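Local coordinates for protein putative methyltransferase (Emericella variicolor, PDB 7DMB) that probably transfers methyl groups from S-adenosylmethionine, acting in trans with a polyketide synthase in calbistrin biosynthesis, and is seen here with S-adenosyl-L-homocysteine bound, at residues P42-V45 / S46-L49; P188-N191 / L192-R195. All blocks are in the same frame, centred on the assembly; numbering follows the deposited sequence.

Contact 1 of 2, residues P42-V45 / S46-L49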
# COMPACT_ATOMS: atom_id res chain seq x y z
N PRO A 42 -21.18 -13.47 -13.51
CA PRO A 42 -20.53 -12.23 -13.06
C PRO A 42 -21.21 -11.67 -11.81
O PRO A 42 -22.44 -11.66 -11.70
CB PRO A 42 -20.68 -11.29 -14.26
CG PRO A 42 -21.64 -11.94 -15.19
CD PRO A 42 -21.55 -13.41 -14.93
N THR A 43 -20.39 -11.22 -10.87
CA THR A 43 -20.86 -10.64 -9.63
C THR A 43 -20.44 -9.17 -9.60
O THR A 43 -19.31 -8.85 -9.98
CB THR A 43 -20.27 -11.40 -8.42
OG1 THR A 43 -20.60 -12.79 -8.53
CG2 THR A 43 -20.81 -10.85 -7.10
N PRO A 44 -21.33 -8.26 -9.20
CA PRO A 44 -20.93 -6.84 -9.11
C PRO A 44 -19.75 -6.67 -8.15
O PRO A 44 -19.74 -7.21 -7.05
CB PRO A 44 -22.18 -6.15 -8.58
CG PRO A 44 -23.31 -7.09 -8.87
CD PRO A 44 -22.73 -8.47 -8.80
N VAL A 45 -18.75 -5.91 -8.60
CA VAL A 45 -17.56 -5.73 -7.78
C VAL A 45 -17.91 -5.12 -6.43
O VAL A 45 -17.24 -5.40 -5.42
CB VAL A 45 -16.51 -4.90 -8.55
CG1 VAL A 45 -16.95 -3.43 -8.71
CG2 VAL A 45 -15.14 -5.03 -7.88
N SER A 46 -18.98 -4.32 -6.38
CA SER A 46 -19.37 -3.65 -5.14
C SER A 46 -19.70 -4.63 -4.02
O SER A 46 -19.65 -4.25 -2.84
CB SER A 46 -20.56 -2.73 -5.40
OG SER A 46 -21.70 -3.47 -5.84
N GLN A 47 -20.04 -5.87 -4.35
CA GLN A 47 -20.25 -6.88 -3.33
C GLN A 47 -18.96 -7.56 -2.90
O GLN A 47 -18.97 -8.30 -1.90
CB GLN A 47 -21.25 -7.94 -3.83
CG GLN A 47 -22.67 -7.73 -3.33
CD GLN A 47 -23.34 -6.58 -4.05
OE1 GLN A 47 -23.77 -5.60 -3.44
NE2 GLN A 47 -23.43 -6.70 -5.38
N LEU A 48 -17.85 -7.34 -3.60
CA LEU A 48 -16.64 -8.11 -3.40
C LEU A 48 -15.44 -7.28 -2.95
O LEU A 48 -14.64 -7.76 -2.14
CB LEU A 48 -16.29 -8.86 -4.69
CG LEU A 48 -17.40 -9.78 -5.18
CD1 LEU A 48 -17.08 -10.30 -6.57
CD2 LEU A 48 -17.61 -10.93 -4.19
N LEU A 49 -15.28 -6.07 -3.48
CA LEU A 49 -14.22 -5.13 -3.10
C LEU A 49 -14.90 -3.78 -2.88
O LEU A 49 -15.38 -3.17 -3.84
CB LEU A 49 -13.13 -5.03 -4.18
CG LEU A 49 -12.41 -6.28 -4.72
CD1 LEU A 49 -11.62 -5.98 -6.01
CD2 LEU A 49 -11.49 -6.90 -3.66
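A hydrogen-bonded turn follows the short strand 43-44, and Pro44 and Val45 meet Gln47, Leu48 and Leu49 within it. Gln47 N donates to Pro44 O at 3.0 Å, an i to i+3 bond that closes the turn. Val45 O is gripped twice. Leu48 N reaches it at 2.7 Å from above the carbonyl plane, while Leu49 N lies nearly along the C=O axis at 2.8 Å. The two donors thus use different directions around one oxygen. The Gln47 side chain bends at chi2 (74°) and brings the amide nitrogen over a face of the Pro44 ring: NE2 is 3.5 Å from both Pro44 CB and Pro44 CG. Leu48 turns its CD1 branch to Thr43, 3.8 Å from Thr43 CG2, and these two side chains meet at about a right angle. Val45 CG2 makes a looser apolar contact with Leu49 CD1, at 4.1 Å. Pro44, Ser46 and Gln47 lie on the solvent side, whereas Val45, Leu48 and Leu49 are buried. Strand 43-44 pairs antiparallel with strand 31-32, Thr43 bonding to Val32 through the backbone. Leu48 packs on Val32 and on helix 187-196, and Leu49 also touches that helix through Leu189.

Contact 2 of 2, residues P188-N191 / L192-R195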
# COMPACT_ATOMS: atom_id res chain seq x y z
N PRO A 188 -14.93 -10.73 0.90
CA PRO A 188 -15.90 -11.39 0.00
C PRO A 188 -15.28 -11.84 -1.31
O PRO A 188 -15.66 -12.91 -1.81
CB PRO A 188 -16.98 -10.32 -0.21
CG PRO A 188 -16.88 -9.44 0.99
CD PRO A 188 -15.43 -9.42 1.37
N LEU A 189 -14.35 -11.07 -1.89
CA LEU A 189 -13.68 -11.54 -3.10
C LEU A 189 -12.86 -12.80 -2.82
O LEU A 189 -12.91 -13.77 -3.58
CB LEU A 189 -12.76 -10.47 -3.68
CG LEU A 189 -11.95 -11.01 -4.87
CD1 LEU A 189 -12.90 -11.40 -5.99
CD2 LEU A 189 -10.89 -10.03 -5.39
N ILE A 190 -12.06 -12.76 -1.75
CA ILE A 190 -11.24 -13.92 -1.41
C ILE A 190 -12.14 -15.11 -1.11
O ILE A 190 -11.89 -16.23 -1.60
CB ILE A 190 -10.31 -13.58 -0.23
CG1 ILE A 190 -9.36 -12.44 -0.61
CG2 ILE A 190 -9.54 -14.81 0.23
CD1 ILE A 190 -8.40 -12.78 -1.72
N ASN A 191 -13.21 -14.90 -0.35
CA ASN A 191 -14.12 -16.00 -0.04
C ASN A 191 -14.71 -16.60 -1.31
O ASN A 191 -14.81 -17.83 -1.43
CB ASN A 191 -15.20 -15.50 0.92
CG ASN A 191 -16.17 -16.59 1.32
OD1 ASN A 191 -17.32 -16.59 0.90
ND2 ASN A 191 -15.71 -17.53 2.14
N LEU A 192 -15.08 -15.77 -2.29
CA LEU A 192 -15.65 -16.28 -3.53
C LEU A 192 -14.65 -17.17 -4.27
O LEU A 192 -15.00 -18.28 -4.70
CB LEU A 192 -16.11 -15.12 -4.42
CG LEU A 192 -16.56 -15.51 -5.84
CD1 LEU A 192 -17.63 -16.58 -5.76
CD2 LEU A 192 -17.07 -14.28 -6.65
N MET A 193 -13.41 -16.71 -4.42
CA MET A 193 -12.35 -17.54 -5.00
C MET A 193 -12.20 -18.86 -4.26
O MET A 193 -12.08 -19.93 -4.88
CB MET A 193 -11.03 -16.78 -4.98
CG MET A 193 -11.02 -15.54 -5.82
SD MET A 193 -9.59 -14.55 -5.44
CE MET A 193 -9.45 -13.63 -6.98
N GLY A 194 -12.21 -18.82 -2.92
CA GLY A 194 -11.99 -20.03 -2.14
C GLY A 194 -13.17 -20.99 -2.18
O GLY A 194 -12.98 -22.21 -2.30
N ARG A 195 -14.39 -20.47 -2.08
CA ARG A 195 -15.53 -21.35 -2.27
C ARG A 195 -15.58 -21.91 -3.68
O ARG A 195 -16.10 -23.02 -3.89
CB ARG A 195 -16.82 -20.61 -1.93
CG ARG A 195 -17.05 -20.44 -0.42
CD ARG A 195 -18.37 -19.74 -0.15
NE ARG A 195 -18.35 -18.37 -0.65
CZ ARG A 195 -18.93 -17.97 -1.78
NH1 ARG A 195 -19.57 -18.84 -2.55
NH2 ARG A 195 -18.86 -16.69 -2.14
O HOH W 1 -18.24 -14.00 -0.92
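Residues 188-195 form one unbroken run of alpha-helix, with Pro188 to Asn191 joined to Leu192 to Arg195 by four successive i to i+4 backbone bonds. They run from Leu192 N to Pro188 O, Met193 N to Leu189 O, Gly194 N to Ile190 O, and Arg195 N to Asn191 O. Asn191 and Arg195, one turn apart, carry the main polar side-chain contact. Arg195 NE donates to Asn191 OD1 at 2.6 Å, and the N-H points almost straight at the oxygen (171°). OD1 lies close to the guanidinium plane, at its edge, but NE sits above the plane of the Asn191 carbonyl. The amide and guanidinium planes are 43° apart. The Arg195 chain bends at chi3 (-65°), which turns NE back toward Asn191, one turn earlier. A water bridges the same group: it accepts from Arg195 NH2 at 3.0 Å and donates to Pro188 O at 2.9 Å and to Asn191 OD1 at 3.3 Å. Asn191 OD1 therefore has two donors, and Pro188 O holds the water as well as Leu192 N. Asn191 ND2 makes a weak bond to Gly219 O. Leu189 and Met193 also meet one turn apart, with Met193 CE 4.2 Å from Leu189 CD2. Ile190 CD1 approaches Met193 SD at 4.3 Å. Leu189 packs on strand 375-382, Ile190 on strand 276-282 and Met193 on both; Ile190 also touches helix 211-220. An alpha-helix packed on the central sheet in this way is characteristic of the Rossmann-like methyltransferase fold, and an i to i+4 side-chain bond between Asn191 and Arg195 staples its more exposed side.

In the fold
Contact 1 comes well before contact 2 in the chain, yet their centres lie 11 Å apart and the two touch directly. Leu49 CD2 meets Leu189 CD2 at 3.6 Å, and Gln47 O approaches Pro188 CB at 3.3 Å. Leu48 CD2 lies 3.7 Å from Pro188 O. The turn at 42-49 thus packs against the N-terminal part of helix 187-196. Strands 50-51 and 184-185 pair nearby, joining the same two regions of chain. Both contacts lie away from the residues that bind S-adenosyl-L-homocysteine. The side chain of Ile190 is about 13 Å from the bound S-adenosyl-L-homocysteine.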